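Local coordinates for HPT domain (PDB 2A0B), which serves as the histidine-containing phosphotransfer domain of the sensor kinase ArcB, passing phosphoryl groups along the relay that activates ArcA and controls anaerobic repression, at residues A[76-79]-A[80-83]; A[95-98]-A[99-103]. One frame throughout, in Å; residues are numbered along the deposited sequence.

Interaction 1: A[76-79]-A[80-83]; sequences RHLQ and QLGQ. With ZN (zinc ion), chain B.
Residues 76-79 and 80-83 are successive turns of one regular helix, joined by four i to i+4 backbone hydrogen bonds, from the amides of Gln80, Leu81, Gly82 and Gln83 to the carbonyls of Arg76, His77, Leu78 and Gln79; the shortest links Gln83 N to Gln79 O at 2.8 Å. On this ladder His77 and Leu81, one turn apart, send their side chains out on the same side. The imidazole is carried outward with CG anti to the backbone N (chi1 173°), and NE2 binds the zinc ion at 2.1 Å. CD2 and CE1 both lie 3.0 Å from the metal, so it sits evenly off the nitrogen. Leu81 approaches the ring obliquely: its CD1 is 4.1 Å from His77 NE2 and 4.0 Å from the ion, an apolar flank to the metal bond. Leu78, buried against Ala70 of helix 56-72 and Asp111 of helix 93-122, brings CD2 to 4.4 Å from Leu81 CD1. Elsewhere on the helix, Gln83 OE1 accepts a hydrogen bond from Lys67. Helix 76-85 is part of the four-helix bundle of the HPt domain, and its side toward helix 93-122 carries a zinc site to which Glu103 and Glu107 also contribute.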
loop_
_atom_site.group_PDB
_atom_site.type_symbol
_atom_site.label_atom_id
_atom_site.label_comp_id
_atom_site.label_asym_id
_atom_site.label_seq_id
_atom_site.Cartn_x
_atom_site.Cartn_y
_atom_site.Cartn_z
ATOM N N ARG A 76 -6.468 -0.767 -0.420
ATOM C CA ARG A 76 -7.017 0.080 0.646
ATOM C C ARG A 76 -6.280 -0.141 2.005
ATOM O O ARG A 76 -5.947 0.837 2.630
ATOM C CB ARG A 76 -8.480 -0.283 0.786
ATOM C CG ARG A 76 -9.342 0.456 1.792
ATOM C CD ARG A 76 -10.363 -0.518 2.368
ATOM N NE ARG A 76 -11.608 -0.777 1.712
ATOM C CZ ARG A 76 -12.679 -0.043 1.411
ATOM N NH1 ARG A 76 -12.784 1.265 1.640
ATOM N NH2 ARG A 76 -13.731 -0.589 0.792
ATOM N N HIS A 77 -5.953 -1.416 2.287
ATOM C CA HIS A 77 -5.274 -1.558 3.629
ATOM C C HIS A 77 -3.877 -1.085 3.618
ATOM O O HIS A 77 -3.344 -0.471 4.608
ATOM C CB HIS A 77 -5.356 -3.070 3.947
ATOM C CG HIS A 77 -4.563 -3.417 5.209
ATOM N ND1 HIS A 77 -4.943 -2.850 6.407
ATOM C CD2 HIS A 77 -3.476 -4.153 5.351
ATOM C CE1 HIS A 77 -4.072 -3.303 7.334
ATOM N NE2 HIS A 77 -3.208 -4.036 6.707
ATOM N N LEU A 78 -3.087 -1.209 2.549
ATOM C CA LEU A 78 -1.769 -0.697 2.407
ATOM C C LEU A 78 -1.824 0.856 2.411
ATOM O O LEU A 78 -0.965 1.515 2.940
ATOM C CB LEU A 78 -0.943 -1.150 1.206
ATOM C CG LEU A 78 -0.720 -2.683 1.099
ATOM C CD1 LEU A 78 0.174 -3.040 -0.067
ATOM C CD2 LEU A 78 0.044 -3.121 2.388
ATOM N N GLN A 79 -2.902 1.360 1.781
ATOM C CA GLN A 79 -3.054 2.837 1.817
ATOM C C GLN A 79 -3.268 3.388 3.241
ATOM O O GLN A 79 -2.605 4.365 3.590
ATOM C CB GLN A 79 -4.283 3.184 0.944
ATOM C CG GLN A 79 -4.411 4.708 0.752
ATOM C CD GLN A 79 -5.722 5.034 0.071
ATOM O OE1 GLN A 79 -5.790 6.095 -0.568
ATOM N NE2 GLN A 79 -6.745 4.244 0.149
ATOM N N GLN A 80 -4.032 2.623 3.998
ATOM C CA GLN A 80 -4.293 3.028 5.400
ATOM C C GLN A 80 -3.036 2.887 6.248
ATOM O O GLN A 80 -2.717 3.798 7.057
ATOM C CB GLN A 80 -5.451 2.249 5.987
ATOM C CG GLN A 80 -5.803 2.694 7.410
ATOM C CD GLN A 80 -6.007 4.181 7.587
ATOM O OE1 GLN A 80 -6.485 4.880 6.662
ATOM N NE2 GLN A 80 -5.648 4.728 8.760
ATOM N N LEU A 81 -2.225 1.842 5.991
ATOM C CA LEU A 81 -0.928 1.802 6.720
ATOM C C LEU A 81 -0.012 2.949 6.429
ATOM O O LEU A 81 0.757 3.566 7.138
ATOM C CB LEU A 81 -0.134 0.504 6.401
ATOM C CG LEU A 81 -0.599 -0.734 7.135
ATOM C CD1 LEU A 81 0.238 -1.893 6.620
ATOM C CD2 LEU A 81 -0.394 -0.457 8.621
ATOM N N GLY A 82 -0.012 3.362 5.086
ATOM C CA GLY A 82 0.860 4.468 4.696
ATOM C C GLY A 82 0.241 5.760 5.287
ATOM O O GLY A 82 1.119 6.553 5.647
ATOM N N GLN A 83 -1.025 5.873 5.417
ATOM C CA GLN A 83 -1.621 7.054 6.068
ATOM C C GLN A 83 -1.143 7.133 7.531
ATOM O O GLN A 83 -0.689 8.198 7.963
ATOM C CB GLN A 83 -3.129 6.996 5.972
ATOM C CG GLN A 83 -3.828 8.027 6.845
ATOM C CD GLN A 83 -3.606 9.432 6.347
ATOM O OE1 GLN A 83 -3.130 9.655 5.239
ATOM N NE2 GLN A 83 -3.930 10.440 7.173
HETATM ZN ZN ZN B . -1.751 -5.259 7.553
#

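Interaction 2: A[95-98]-A[99-103]; sequences DNVG and EWIEE. With ZN (zinc ion), chain B.
Asn96 O receives the backbone amide of Trp100 at 2.9 Å, and the same oxygen lies over one face of the Trp100 indole, 3.6 Å from CG. The ring gets there because CG stands beside the backbone N and anti to the carbonyl carbon (chi1 -69°), which lays the indole back along the preceding turn. Asn96 CB rests on that face too, in a CH-pi contact 3.8 Å from the centroid of the six-membered ring and 20° off its normal. Val97 CB adds a looser apolar touch at Trp100 CE3. One residue further on, Ile101 N bonds to Val97 O, and the isoleucine side chain turns inward to Leu47 and Leu51 of helix 26-52, with CD1 4.3 Å from Val97 CG2. The turn from Asp95 to Glu99 is less regular. Asp95 O does not reach Glu99 N directly; a water donates to Asp95 O at 2.7 Å and accepts from Glu99 N, replacing the usual i to i+4 bond where the backbone of Asn96 is distorted (phi -115°). At the other end Glu103 runs straight out to bind the zinc ion through OE2 at 2.1 Å, while OE1 stays well back, so the carboxylate coordinates with a single oxygen. Replacing Trp100 by an alanine would probably leave Asn96 CB without its aromatic cover and open a gap beside Gln84 and Ile85. The water thus supplies the donor and acceptor missing between Asp95 O and Glu99 N, and Glu103, with one oxygen on the ion, is probably held as an anion by the zinc.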
loop_
_atom_site.group_PDB
_atom_site.type_symbol
_atom_site.label_atom_id
_atom_site.label_comp_id
_atom_site.label_asym_id
_atom_site.label_seq_id
_atom_site.Cartn_x
_atom_site.Cartn_y
_atom_site.Cartn_z
ATOM N N ASP A 95 5.270 5.054 19.184
ATOM C CA ASP A 95 5.256 3.657 19.699
ATOM C C ASP A 95 5.096 2.621 18.581
ATOM O O ASP A 95 5.524 1.489 18.687
ATOM C CB ASP A 95 4.077 3.415 20.600
ATOM C CG ASP A 95 4.267 4.000 22.069
ATOM O OD1 ASP A 95 5.412 4.313 22.281
ATOM O OD2 ASP A 95 3.115 4.105 22.486
ATOM N N ASN A 96 4.324 3.010 17.530
ATOM C CA ASN A 96 3.879 2.000 16.582
ATOM C C ASN A 96 4.441 2.161 15.165
ATOM O O ASN A 96 4.283 1.147 14.458
ATOM C CB ASN A 96 2.347 2.178 16.519
ATOM C CG ASN A 96 1.627 1.562 17.722
ATOM O OD1 ASN A 96 2.351 0.864 18.441
ATOM N ND2 ASN A 96 0.343 1.785 17.843
ATOM N N VAL A 97 5.171 3.222 14.899
ATOM C CA VAL A 97 5.601 3.301 13.451
ATOM C C VAL A 97 6.475 2.188 13.015
ATOM O O VAL A 97 6.399 1.653 11.884
ATOM C CB VAL A 97 6.165 4.711 13.230
ATOM C CG1 VAL A 97 7.536 4.909 13.852
ATOM C CG2 VAL A 97 6.194 4.903 11.697
ATOM N N GLY A 98 7.396 1.658 13.877
ATOM C CA GLY A 98 8.235 0.518 13.450
ATOM C C GLY A 98 7.318 -0.720 13.270
ATOM O O GLY A 98 7.704 -1.509 12.374
ATOM N N GLU A 99 6.280 -0.949 14.012
ATOM C CA GLU A 99 5.370 -2.071 13.870
ATOM C C GLU A 99 4.612 -1.914 12.507
ATOM O O GLU A 99 4.529 -2.908 11.784
ATOM C CB GLU A 99 4.350 -2.251 14.969
ATOM C CG GLU A 99 3.582 -3.571 14.864
ATOM C CD GLU A 99 3.506 -4.379 16.142
ATOM O OE1 GLU A 99 4.265 -4.105 17.113
ATOM O OE2 GLU A 99 2.662 -5.300 16.302
ATOM N N TRP A 100 4.179 -0.671 12.243
ATOM C CA TRP A 100 3.453 -0.554 10.928
ATOM C C TRP A 100 4.399 -0.751 9.805
ATOM O O TRP A 100 3.913 -1.362 8.788
ATOM C CB TRP A 100 2.914 0.888 10.915
ATOM C CG TRP A 100 1.821 1.162 11.888
ATOM C CD1 TRP A 100 0.922 0.332 12.451
ATOM C CD2 TRP A 100 1.561 2.456 12.478
ATOM N NE1 TRP A 100 0.073 0.997 13.299
ATOM C CE2 TRP A 100 0.477 2.315 13.333
ATOM C CE3 TRP A 100 2.158 3.708 12.266
ATOM C CZ2 TRP A 100 -0.085 3.379 14.055
ATOM C CZ3 TRP A 100 1.620 4.760 13.026
ATOM C CH2 TRP A 100 0.539 4.591 13.869
ATOM N N ILE A 101 5.638 -0.378 9.825
ATOM C CA ILE A 101 6.632 -0.612 8.797
ATOM C C ILE A 101 6.792 -2.105 8.614
ATOM O O ILE A 101 6.818 -2.690 7.558
ATOM C CB ILE A 101 7.921 0.149 9.008
ATOM C CG1 ILE A 101 7.604 1.682 8.883
ATOM C CG2 ILE A 101 9.031 -0.388 8.132
ATOM C CD1 ILE A 101 8.840 2.511 9.264
ATOM N N GLU A 102 7.081 -2.843 9.765
ATOM C CA GLU A 102 7.217 -4.288 9.625
ATOM C C GLU A 102 5.975 -4.966 9.108
ATOM O O GLU A 102 6.093 -5.936 8.334
ATOM C CB GLU A 102 7.490 -4.808 11.084
ATOM C CG GLU A 102 7.738 -6.310 11.051
ATOM C CD GLU A 102 8.946 -6.812 10.315
ATOM O OE1 GLU A 102 9.969 -6.137 10.043
ATOM O OE2 GLU A 102 8.854 -8.009 9.951
ATOM N N GLU A 103 4.774 -4.607 9.481
ATOM C CA GLU A 103 3.515 -5.112 9.023
ATOM C C GLU A 103 3.435 -4.943 7.464
ATOM O O GLU A 103 3.164 -5.899 6.764
ATOM C CB GLU A 103 2.376 -4.375 9.655
ATOM C CG GLU A 103 1.052 -4.944 9.239
ATOM C CD GLU A 103 -0.088 -4.177 9.805
ATOM O OE1 GLU A 103 0.016 -3.429 10.856
ATOM O OE2 GLU A 103 -1.230 -4.252 9.292
HETATM ZN ZN ZN B . -1.751 -5.259 7.553
HETATM O O HOH W 1 6.911 0.105 16.832
#

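How the interactions relate
Interaction 1 comes first along the chain, on helix 76-85, and interaction 2 follows on helix 93-122, the next helix; their centres lie 12 Å apart within the same HPt domain. At the metal each interaction supplies one ligand, His77 NE2 and Glu103 OE2, which lie 3.3 Å apart as two ligands of one ion, and Glu107, one turn beyond residues 99-103, supplies another. Away from the metal they meet at Leu81, whose CD2 packs 4.1 Å from Trp100 CD1 and also touches the carboxylate of Glu103. Packing and metal together join the two helices in this crystal structure, at a site distinct from the phosphorylation site, His64.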